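PDB 6Y2K: beta-galactosidase from Marinomonas sp. ef1, which hydrolyses terminal beta-D-galactose residues from beta-galactosides, as a cold-active, hexameric member of glycoside hydrolase family 42. Local coordinates for residues Ala159-Tyr168 against His207-Gln218; Gly295-Arg303 against Thr338-Ala346. One frame throughout, in Å; residues are numbered along the deposited sequence.

Contact 1: Ala159-Tyr168 against His207-Gln218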
loop_
_atom_site.group_PDB
_atom_site.type_symbol
_atom_site.label_atom_id
_atom_site.label_comp_id
_atom_site.label_asym_id
_atom_site.label_seq_id
_atom_site.Cartn_x
_atom_site.Cartn_y
_atom_site.Cartn_z
ATOM N N ALA A 159 -24.169 -48.224 -17.887
ATOM C CA ALA A 159 -25.120 -47.919 -16.815
ATOM C C ALA A 159 -25.951 -46.661 -17.105
ATOM O O ALA A 159 -27.146 -46.626 -16.800
ATOM C CB ALA A 159 -24.396 -47.785 -15.480
ATOM N N PHE A 160 -25.319 -45.645 -17.703
ATOM C CA PHE A 160 -25.994 -44.371 -18.020
ATOM C C PHE A 160 -27.105 -44.579 -19.049
ATOM O O PHE A 160 -28.232 -44.121 -18.855
ATOM C CB PHE A 160 -24.964 -43.335 -18.495
ATOM C CG PHE A 160 -25.508 -41.933 -18.700
ATOM C CD1 PHE A 160 -26.389 -41.342 -17.790
ATOM C CD2 PHE A 160 -25.074 -41.171 -19.794
ATOM C CE1 PHE A 160 -26.848 -40.043 -17.983
ATOM C CE2 PHE A 160 -25.522 -39.864 -19.982
ATOM C CZ PHE A 160 -26.408 -39.297 -19.074
ATOM N N ARG A 161 -26.817 -45.325 -20.105
ATOM C CA ARG A 161 -27.836 -45.580 -21.132
ATOM C C ARG A 161 -29.042 -46.361 -20.584
ATOM O O ARG A 161 -30.182 -46.080 -20.967
ATOM C CB ARG A 161 -27.223 -46.283 -22.341
ATOM C CG ARG A 161 -26.222 -45.414 -23.077
ATOM C CD ARG A 161 -25.379 -46.236 -24.023
ATOM N NE ARG A 161 -24.620 -45.381 -24.929
ATOM C CZ ARG A 161 -23.702 -45.815 -25.785
ATOM N NH1 ARG A 161 -23.415 -47.116 -25.875
ATOM N NH2 ARG A 161 -23.063 -44.945 -26.566
ATOM N N LEU A 162 -28.793 -47.319 -19.687
ATOM C CA LEU A 162 -29.882 -48.053 -19.016
ATOM C C LEU A 162 -30.681 -47.147 -18.082
ATOM O O LEU A 162 -31.914 -47.200 -18.066
ATOM C CB LEU A 162 -29.350 -49.258 -18.230
ATOM C CG LEU A 162 -28.804 -50.446 -19.030
ATOM C CD1 LEU A 162 -28.224 -51.484 -18.068
ATOM C CD2 LEU A 162 -29.873 -51.083 -19.921
ATOM N N TRP A 163 -29.969 -46.323 -17.311
ATOM C CA TRP A 163 -30.580 -45.361 -16.387
ATOM C C TRP A 163 -31.473 -44.350 -17.118
ATOM O O TRP A 163 -32.568 -44.037 -16.649
ATOM C CB TRP A 163 -29.475 -44.652 -15.587
ATOM C CG TRP A 163 -29.913 -43.743 -14.465
ATOM C CD1 TRP A 163 -29.992 -44.054 -13.131
ATOM C CD2 TRP A 163 -30.277 -42.369 -14.575
ATOM N NE1 TRP A 163 -30.400 -42.954 -12.410
ATOM C CE2 TRP A 163 -30.579 -41.906 -13.273
ATOM C CE3 TRP A 163 -30.383 -41.479 -15.653
ATOM C CZ2 TRP A 163 -30.975 -40.592 -13.021
ATOM C CZ3 TRP A 163 -30.777 -40.170 -15.400
ATOM C CH2 TRP A 163 -31.070 -39.741 -14.093
ATOM N N LEU A 164 -31.015 -43.865 -18.271
ATOM C CA LEU A 164 -31.798 -42.926 -19.087
ATOM C C LEU A 164 -33.084 -43.551 -19.658
ATOM O O LEU A 164 -34.135 -42.892 -19.685
ATOM C CB LEU A 164 -30.951 -42.362 -20.233
ATOM C CG LEU A 164 -29.804 -41.412 -19.864
ATOM C CD1 LEU A 164 -28.936 -41.171 -21.086
ATOM C CD2 LEU A 164 -30.341 -40.095 -19.314
ATOM N N ALA A 165 -32.997 -44.802 -20.116
ATOM C CA ALA A 165 -34.179 -45.533 -20.598
ATOM C C ALA A 165 -35.214 -45.700 -19.490
ATOM O O ALA A 165 -36.411 -45.488 -19.720
ATOM C CB ALA A 165 -33.791 -46.886 -21.190
ATOM N N GLU A 166 -34.746 -46.039 -18.290
ATOM C CA GLU A 166 -35.614 -46.162 -17.113
ATOM C C GLU A 166 -36.295 -44.835 -16.745
ATOM O O GLU A 166 -37.479 -44.818 -16.429
ATOM C CB GLU A 166 -34.803 -46.714 -15.931
ATOM C CG GLU A 166 -35.569 -46.977 -14.640
ATOM C CD GLU A 166 -36.728 -47.949 -14.798
ATOM O OE1 GLU A 166 -36.603 -48.917 -15.585
ATOM O OE2 GLU A 166 -37.769 -47.739 -14.124
ATOM N N LYS A 167 -35.554 -43.731 -16.796
ATOM C CA LYS A 167 -36.115 -42.413 -16.489
ATOM C C LYS A 167 -37.101 -41.914 -17.541
ATOM O O LYS A 167 -38.187 -41.473 -17.189
ATOM C CB LYS A 167 -35.005 -41.368 -16.302
ATOM C CG LYS A 167 -35.532 -39.982 -15.953
ATOM C CD LYS A 167 -34.419 -39.045 -15.520
ATOM C CE LYS A 167 -34.986 -37.678 -15.189
ATOM N NZ LYS A 167 -33.971 -36.773 -14.591
ATOM N N TYR A 168 -36.717 -41.964 -18.812
ATOM C CA TYR A 168 -37.487 -41.323 -19.887
ATOM C C TYR A 168 -38.421 -42.241 -20.691
ATOM O O TYR A 168 -39.380 -41.747 -21.316
ATOM C CB TYR A 168 -36.528 -40.589 -20.839
ATOM C CG TYR A 168 -35.849 -39.427 -20.154
ATOM C CD1 TYR A 168 -36.556 -38.268 -19.857
ATOM C CD2 TYR A 168 -34.514 -39.506 -19.747
ATOM C CE1 TYR A 168 -35.950 -37.200 -19.200
ATOM C CE2 TYR A 168 -33.900 -38.449 -19.087
ATOM C CZ TYR A 168 -34.616 -37.298 -18.816
ATOM O OH TYR A 168 -34.026 -36.246 -18.163
ATOM N N HIS A 207 -27.702 -33.034 -19.985
ATOM C CA HIS A 207 -26.842 -34.204 -20.154
ATOM C C HIS A 207 -25.928 -34.374 -18.938
ATOM O O HIS A 207 -25.830 -35.466 -18.368
ATOM C CB HIS A 207 -26.044 -34.005 -21.456
ATOM C CG HIS A 207 -25.158 -35.147 -21.844
ATOM N ND1 HIS A 207 -24.305 -35.069 -22.924
ATOM C CD2 HIS A 207 -24.982 -36.383 -21.314
ATOM C CE1 HIS A 207 -23.647 -36.208 -23.044
ATOM N NE2 HIS A 207 -24.037 -37.021 -22.079
ATOM N N ARG A 208 -25.282 -33.285 -18.532
ATOM C CA ARG A 208 -24.358 -33.333 -17.404
ATOM C C ARG A 208 -25.074 -33.581 -16.081
ATOM O O ARG A 208 -24.546 -34.301 -15.224
ATOM C CB ARG A 208 -23.533 -32.048 -17.327
ATOM C CG ARG A 208 -22.584 -31.860 -18.509
ATOM C CD ARG A 208 -21.933 -30.485 -18.503
ATOM N NE ARG A 208 -21.086 -30.293 -17.330
ATOM C CZ ARG A 208 -20.684 -29.120 -16.842
ATOM N NH1 ARG A 208 -19.912 -29.109 -15.753
ATOM N NH2 ARG A 208 -21.067 -27.966 -17.382
ATOM N N LEU A 209 -26.262 -32.995 -15.912
ATOM C CA LEU A 209 -27.028 -33.178 -14.674
ATOM C C LEU A 209 -27.556 -34.615 -14.508
ATOM O O LEU A 209 -27.406 -35.223 -13.431
ATOM C CB LEU A 209 -28.173 -32.158 -14.582
ATOM C CG LEU A 209 -28.997 -32.178 -13.293
ATOM C CD1 LEU A 209 -28.123 -32.039 -12.055
ATOM C CD2 LEU A 209 -30.042 -31.076 -13.314
ATOM N N ASP A 210 -28.174 -35.149 -15.560
ATOM C CA ASP A 210 -28.596 -36.562 -15.572
ATOM C C ASP A 210 -27.408 -37.519 -15.382
ATOM O O ASP A 210 -27.544 -38.539 -14.685
ATOM C CB ASP A 210 -29.357 -36.914 -16.860
ATOM C CG ASP A 210 -30.845 -36.575 -16.793
ATOM O OD1 ASP A 210 -31.376 -36.223 -15.716
ATOM O OD2 ASP A 210 -31.502 -36.694 -17.846
ATOM N N PHE A 211 -26.248 -37.183 -15.954
ATOM C CA PHE A 211 -25.050 -37.991 -15.728
ATOM C C PHE A 211 -24.642 -38.005 -14.245
ATOM O O PHE A 211 -24.340 -39.075 -13.694
ATOM C CB PHE A 211 -23.880 -37.549 -16.619
ATOM C CG PHE A 211 -22.686 -38.447 -16.515
ATOM C CD1 PHE A 211 -22.774 -39.773 -16.911
ATOM C CD2 PHE A 211 -21.483 -37.981 -15.998
ATOM C CE1 PHE A 211 -21.685 -40.621 -16.803
ATOM C CE2 PHE A 211 -20.383 -38.822 -15.900
ATOM C CZ PHE A 211 -20.490 -40.144 -16.295
ATOM N N GLN A 212 -24.653 -36.832 -13.601
ATOM C CA GLN A 212 -24.338 -36.734 -12.172
ATOM C C GLN A 212 -25.316 -37.547 -11.341
ATOM O O GLN A 212 -24.915 -38.260 -10.428
ATOM C CB GLN A 212 -24.356 -35.279 -11.688
ATOM C CG GLN A 212 -23.717 -35.060 -10.320
ATOM C CD GLN A 212 -22.217 -34.801 -10.377
ATOM O OE1 GLN A 212 -21.717 -34.210 -11.327
ATOM N NE2 GLN A 212 -21.498 -35.225 -9.346
ATOM N N ARG A 213 -26.599 -37.414 -11.665
ATOM C CA ARG A 213 -27.656 -38.144 -10.974
ATOM C C ARG A 213 -27.459 -39.647 -11.107
ATOM O O ARG A 213 -27.591 -40.385 -10.119
ATOM C CB ARG A 213 -29.028 -37.743 -11.519
ATOM C CG ARG A 213 -29.450 -36.330 -11.143
ATOM C CD ARG A 213 -30.471 -35.793 -12.133
ATOM N NE ARG A 213 -31.187 -34.611 -11.651
ATOM C CZ ARG A 213 -32.044 -33.894 -12.384
ATOM N NH1 ARG A 213 -32.298 -34.217 -13.650
ATOM N NH2 ARG A 213 -32.657 -32.835 -11.851
ATOM N N CYS A 214 -27.127 -40.095 -12.319
ATOM C CA CYS A 214 -26.905 -41.522 -12.571
ATOM C C CYS A 214 -25.713 -42.050 -11.772
ATOM O O CYS A 214 -25.832 -43.065 -11.085
ATOM C CB CYS A 214 -26.716 -41.786 -14.071
ATOM S SG CYS A 214 -26.328 -43.506 -14.461
ATOM N N CYS A 215 -24.577 -41.347 -11.847
ATOM C CA CYS A 215 -23.381 -41.718 -11.090
ATOM C C CYS A 215 -23.647 -41.759 -9.577
ATOM O O CYS A 215 -23.195 -42.682 -8.887
ATOM C CB CYS A 215 -22.204 -40.791 -11.418
ATOM S SG CYS A 215 -21.548 -41.013 -13.094
ATOM N N SER A 216 -24.396 -40.781 -9.077
ATOM C CA SER A 216 -24.796 -40.774 -7.676
ATOM C C SER A 216 -25.638 -42.017 -7.355
ATOM O O SER A 216 -25.406 -42.681 -6.350
ATOM C CB SER A 216 -25.577 -39.506 -7.340
ATOM O OG SER A 216 -25.954 -39.498 -5.977
ATOM N N ASP A 217 -26.602 -42.325 -8.216
ATOM C CA ASP A 217 -27.409 -43.547 -8.065
ATOM C C ASP A 217 -26.589 -44.846 -8.056
ATOM O O ASP A 217 -26.984 -45.801 -7.392
ATOM C CB ASP A 217 -28.506 -43.616 -9.135
ATOM C CG ASP A 217 -29.734 -42.791 -8.777
ATOM O OD1 ASP A 217 -29.853 -42.294 -7.639
ATOM O OD2 ASP A 217 -30.601 -42.657 -9.656
ATOM N N GLN A 218 -25.467 -44.884 -8.772
ATOM C CA GLN A 218 -24.570 -46.047 -8.734
ATOM C C GLN A 218 -23.908 -46.193 -7.353
ATOM O O GLN A 218 -23.674 -47.323 -6.893
ATOM C CB GLN A 218 -23.497 -45.988 -9.838
ATOM C CG GLN A 218 -23.992 -45.783 -11.278
ATOM C CD GLN A 218 -25.229 -46.603 -11.650
ATOM O OE1 GLN A 218 -25.232 -47.840 -11.561
ATOM N NE2 GLN A 218 -26.275 -45.926 -12.069
#

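Contact 2: Gly295-Arg303 against Thr338-Ala346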
loop_
_atom_site.group_PDB
_atom_site.type_symbol
_atom_site.label_atom_id
_atom_site.label_comp_id
_atom_site.label_asym_id
_atom_site.label_seq_id
_atom_site.Cartn_x
_atom_site.Cartn_y
_atom_site.Cartn_z
ATOM N N GLY A 295 -16.531 -27.613 11.060
ATOM C CA GLY A 295 -17.138 -28.813 11.640
ATOM C C GLY A 295 -18.644 -28.669 11.745
ATOM O O GLY A 295 -19.391 -29.528 11.282
ATOM N N ALA A 296 -19.060 -27.563 12.360
ATOM C CA ALA A 296 -20.467 -27.230 12.593
ATOM C C ALA A 296 -21.373 -27.426 11.386
ATOM O O ALA A 296 -22.415 -28.069 11.493
ATOM C CB ALA A 296 -20.579 -25.796 13.099
ATOM N N PHE A 297 -20.990 -26.857 10.242
ATOM C CA PHE A 297 -21.765 -26.995 9.010
ATOM C C PHE A 297 -22.048 -28.463 8.694
ATOM O O PHE A 297 -23.185 -28.838 8.414
ATOM C CB PHE A 297 -21.038 -26.336 7.825
ATOM C CG PHE A 297 -21.847 -26.331 6.553
ATOM C CD1 PHE A 297 -22.727 -25.290 6.278
ATOM C CD2 PHE A 297 -21.754 -27.380 5.642
ATOM C CE1 PHE A 297 -23.488 -25.287 5.124
ATOM C CE2 PHE A 297 -22.516 -27.378 4.475
ATOM C CZ PHE A 297 -23.375 -26.329 4.215
ATOM N N HIS A 298 -21.005 -29.281 8.759
ATOM C CA HIS A 298 -21.100 -30.699 8.441
ATOM C C HIS A 298 -21.774 -31.531 9.542
ATOM O O HIS A 298 -22.491 -32.480 9.237
ATOM C CB HIS A 298 -19.715 -31.237 8.097
ATOM C CG HIS A 298 -19.160 -30.631 6.854
ATOM N ND1 HIS A 298 -18.289 -29.564 6.873
ATOM C CD2 HIS A 298 -19.407 -30.894 5.549
ATOM C CE1 HIS A 298 -18.006 -29.209 5.632
ATOM N NE2 HIS A 298 -18.670 -29.999 4.809
ATOM N N HIS A 299 -21.562 -31.176 10.804
ATOM C CA HIS A 299 -22.272 -31.852 11.895
ATOM C C HIS A 299 -23.795 -31.737 11.669
ATOM O O HIS A 299 -24.518 -32.721 11.780
ATOM C CB HIS A 299 -21.943 -31.253 13.257
ATOM C CG HIS A 299 -20.507 -31.358 13.657
ATOM N ND1 HIS A 299 -19.739 -32.473 13.418
ATOM C CD2 HIS A 299 -19.713 -30.494 14.332
ATOM C CE1 HIS A 299 -18.528 -32.290 13.916
ATOM N NE2 HIS A 299 -18.483 -31.091 14.471
ATOM N N ASP A 300 -24.263 -30.534 11.335
ATOM C CA ASP A 300 -25.695 -30.293 11.079
ATOM C C ASP A 300 -26.210 -30.952 9.785
ATOM O O ASP A 300 -27.303 -31.533 9.771
ATOM C CB ASP A 300 -26.003 -28.782 11.083
ATOM C CG ASP A 300 -25.838 -28.137 12.472
ATOM O OD1 ASP A 300 -25.928 -28.856 13.509
ATOM O OD2 ASP A 300 -25.607 -26.900 12.519
ATOM N N LEU A 301 -25.437 -30.863 8.709
ATOM C CA LEU A 301 -25.784 -31.540 7.451
ATOM C C LEU A 301 -25.915 -33.059 7.656
ATOM O O LEU A 301 -26.909 -33.670 7.247
ATOM C CB LEU A 301 -24.730 -31.237 6.377
ATOM C CG LEU A 301 -24.767 -31.984 5.040
ATOM C CD1 LEU A 301 -25.993 -31.618 4.220
ATOM C CD2 LEU A 301 -23.495 -31.673 4.267
ATOM N N TYR A 302 -24.928 -33.653 8.313
ATOM C CA TYR A 302 -24.897 -35.112 8.481
ATOM C C TYR A 302 -25.827 -35.633 9.585
ATOM O O TYR A 302 -26.311 -36.761 9.485
ATOM C CB TYR A 302 -23.454 -35.624 8.617
ATOM C CG TYR A 302 -22.629 -35.411 7.341
ATOM C CD1 TYR A 302 -23.138 -35.768 6.091
ATOM C CD2 TYR A 302 -21.351 -34.847 7.381
ATOM C CE1 TYR A 302 -22.412 -35.560 4.919
ATOM C CE2 TYR A 302 -20.611 -34.651 6.208
ATOM C CZ TYR A 302 -21.147 -35.015 4.980
ATOM O OH TYR A 302 -20.454 -34.850 3.788
ATOM N N ARG A 303 -26.105 -34.831 10.610
ATOM C CA ARG A 303 -27.209 -35.162 11.521
ATOM C C ARG A 303 -28.516 -35.311 10.714
ATOM O O ARG A 303 -29.293 -36.227 10.965
ATOM C CB ARG A 303 -27.371 -34.135 12.647
ATOM C CG ARG A 303 -28.420 -34.542 13.687
ATOM C CD ARG A 303 -28.464 -33.621 14.904
ATOM N NE ARG A 303 -28.953 -32.286 14.531
ATOM C CZ ARG A 303 -28.198 -31.212 14.303
ATOM N NH1 ARG A 303 -26.873 -31.244 14.459
ATOM N NH2 ARG A 303 -28.784 -30.075 13.933
ATOM N N THR A 338 -13.847 -32.038 19.729
ATOM C CA THR A 338 -14.635 -33.122 20.319
ATOM C C THR A 338 -15.908 -32.581 20.965
ATOM O O THR A 338 -17.005 -33.054 20.647
ATOM C CB THR A 338 -13.797 -33.943 21.323
ATOM O OG1 THR A 338 -12.592 -34.392 20.692
ATOM C CG2 THR A 338 -14.566 -35.171 21.833
ATOM N N TRP A 339 -15.772 -31.594 21.859
ATOM C CA TRP A 339 -16.950 -30.943 22.460
ATOM C C TRP A 339 -17.839 -30.301 21.416
ATOM O O TRP A 339 -19.058 -30.333 21.540
ATOM C CB TRP A 339 -16.568 -29.904 23.515
ATOM C CG TRP A 339 -16.358 -30.512 24.850
ATOM C CD1 TRP A 339 -15.196 -30.581 25.546
ATOM C CD2 TRP A 339 -17.345 -31.178 25.637
ATOM N NE1 TRP A 339 -15.396 -31.237 26.741
ATOM C CE2 TRP A 339 -16.709 -31.622 26.816
ATOM C CE3 TRP A 339 -18.706 -31.439 25.464
ATOM C CZ2 TRP A 339 -17.393 -32.310 27.819
ATOM C CZ3 TRP A 339 -19.389 -32.135 26.467
ATOM C CH2 TRP A 339 -18.732 -32.549 27.631
ATOM N N GLU A 340 -17.220 -29.719 20.390
ATOM C CA GLU A 340 -17.958 -29.147 19.264
ATOM C C GLU A 340 -18.913 -30.191 18.700
ATOM O O GLU A 340 -20.123 -29.945 18.616
ATOM C CB GLU A 340 -16.970 -28.640 18.193
ATOM C CG GLU A 340 -17.560 -28.117 16.898
ATOM C CD GLU A 340 -16.524 -28.159 15.783
ATOM O OE1 GLU A 340 -16.462 -29.199 15.095
ATOM O OE2 GLU A 340 -15.756 -27.180 15.623
ATOM N N ALA A 341 -18.381 -31.359 18.340
ATOM C CA ALA A 341 -19.220 -32.437 17.782
ATOM C C ALA A 341 -20.350 -32.838 18.743
ATOM O O ALA A 341 -21.508 -32.980 18.319
ATOM C CB ALA A 341 -18.381 -33.643 17.405
ATOM N N PHE A 342 -20.029 -32.970 20.032
ATOM C CA PHE A 342 -21.055 -33.292 21.056
ATOM C C PHE A 342 -22.159 -32.236 21.135
ATOM O O PHE A 342 -23.329 -32.590 21.270
ATOM C CB PHE A 342 -20.435 -33.471 22.444
ATOM C CG PHE A 342 -19.540 -34.688 22.590
ATOM C CD1 PHE A 342 -19.673 -35.819 21.777
ATOM C CD2 PHE A 342 -18.586 -34.709 23.591
ATOM C CE1 PHE A 342 -18.836 -36.915 21.943
ATOM C CE2 PHE A 342 -17.768 -35.815 23.780
ATOM C CZ PHE A 342 -17.887 -36.915 22.951
ATOM N N SER A 343 -21.801 -30.956 21.014
ATOM C CA SER A 343 -22.805 -29.869 21.012
ATOM C C SER A 343 -23.805 -29.944 19.846
ATOM O O SER A 343 -24.932 -29.453 19.973
ATOM C CB SER A 343 -22.137 -28.485 21.065
ATOM O OG SER A 343 -21.624 -28.076 19.796
ATOM N N HIS A 344 -23.394 -30.546 18.724
ATOM C CA HIS A 344 -24.276 -30.788 17.573
ATOM C C HIS A 344 -24.988 -32.158 17.632
ATOM O O HIS A 344 -25.629 -32.562 16.653
ATOM C CB HIS A 344 -23.484 -30.647 16.251
ATOM C CG HIS A 344 -23.045 -29.244 15.949
ATOM N ND1 HIS A 344 -23.723 -28.426 15.070
ATOM C CD2 HIS A 344 -22.003 -28.512 16.415
ATOM C CE1 HIS A 344 -23.120 -27.249 15.012
ATOM N NE2 HIS A 344 -22.071 -27.274 15.817
ATOM N N GLY A 345 -24.889 -32.866 18.764
ATOM C CA GLY A 345 -25.606 -34.131 18.966
ATOM C C GLY A 345 -24.855 -35.392 18.577
ATOM O O GLY A 345 -25.452 -36.465 18.510
ATOM N N ALA A 346 -23.549 -35.290 18.320
ATOM C CA ALA A 346 -22.774 -36.469 17.971
ATOM C C ALA A 346 -22.835 -37.469 19.120
ATOM O O ALA A 346 -22.578 -37.099 20.268
ATOM C CB ALA A 346 -21.330 -36.102 17.678
HETATM O O HOH W 1 -16.919 -25.944 13.564
#

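Contact 1: Ala159-Tyr168 against His207-Gln218
D210 OD1 is gripped by K167 NZ at 2.9 Å from the facing helix and by R213 NH1 one turn on in its own helix, the two donors reaching it from opposite faces of the carboxylate plane. The other oxygen, OD2, offers its syn lone pair to the Y168 hydroxyl, with OH 2.6 Å from D210 OD2, and takes a further bond from W178. K167 gets there by an all-extended chain whose CG lies anti to the backbone N (chi1 -179°). Its NZ sits only 3.2 Å from R213 NH1, but both are donors and do not bond each other; D210 between them, with E502 on K167 and D419 on R213, probably offsets their like charge.

Beside this network W163 lays its indole across the other helix. C214 CB rests over the five-membered ring, 3.8 Å from its centroid, in a CH-pi contact, and the indole NH runs almost straight, at 171°, to the anti lone pair of D217 OD2, with 2.8 Å between NE1 and OD2. K254 holds the other oxygen of D217. F160 fits as a knob among H207, D210, F211 and C214: F211 points its edge at one face of the F160 ring, nearly perpendicular, while L164 CD1 lies over the opposite face; H207 meets it rim to rim.

Segments 159-168 and 207-218 cross steeply, at 104°, at the periphery of the TIM barrel domain, where helix 205-233 also meets helix 418-426. With three donors from this pair of helices and one from W178, the D210 carboxylate is probably kept ionised, and its bonds fix both oxygens against rotation.

Contact 2: Gly295-Arg303 against Thr338-Ala346
H344 reaches from the end of helix 333-343 into the side of helix 294-305, and every part of its side chain meets something. CB packs against H299 CB at 3.4 Å, and CG lies nearly as close to that same carbon. From there the ring divides its contacts: CD2 sits by H299 CD2, the two imidazoles inclined at 46°, while CE1 and NE2 press on the methyl of A296, with NE2 3.4 Å from A296 CB. ND1 donates to D300 OD1 at 2.7 Å, nearly straight (170°) and in the plane of its own ring, though it comes down on the carboxylate from above. R303 NH1 takes the anti lone pair of that same oxygen and makes a weak bond to the H344 carbonyl O; Y443 of helix 435-448 holds D300 OD2, and D454 of strand 453-456 pairs with R303 NH2.

H299 pairs with the other acid, its NE2 2.8 Å from E340 OE1, while W264 meets its ND1. A341 CA lies over one face of this ring in a CH-pi contact. A water accepts from A296 N and gives a weak bond to E340 OE2, which Y624 also holds. G345, at positive phi, closes the helix in a Schellman motif just after H344.

With an alanine at H344, D300 OD1 would probably lose its imidazole donor, keeping the R303 bond, and a gap would open between A296 and H299. Two buried histidine-carboxylate bonds join consecutive barrel helices here; W264 and E340 probably fix H299 as the neutral NE2-H tautomer, while H344 carries a proton on ND1, its charge left open.

How the contacts relate
Both contacts join helices of the TIM barrel domain, yet they share no element, and their centres lie 33 Å apart. Contact 2 is the core one: all its touching residues are buried, and its centre lies about 10 Å from the centre of the chain, against strand 310-315 and next to helix 435-448. Contact 1 lies further out, its centre about 23 Å from that of the chain, and is only partly buried. The larger interface, contact 1, sets its helices steeply across each other and relies on interlocking aromatic knobs flanked by a lysine-arginine-aspartate network. In contact 2 the helices run at a shallow angle, and histidine-acid pairs replace most of the aromatic packing.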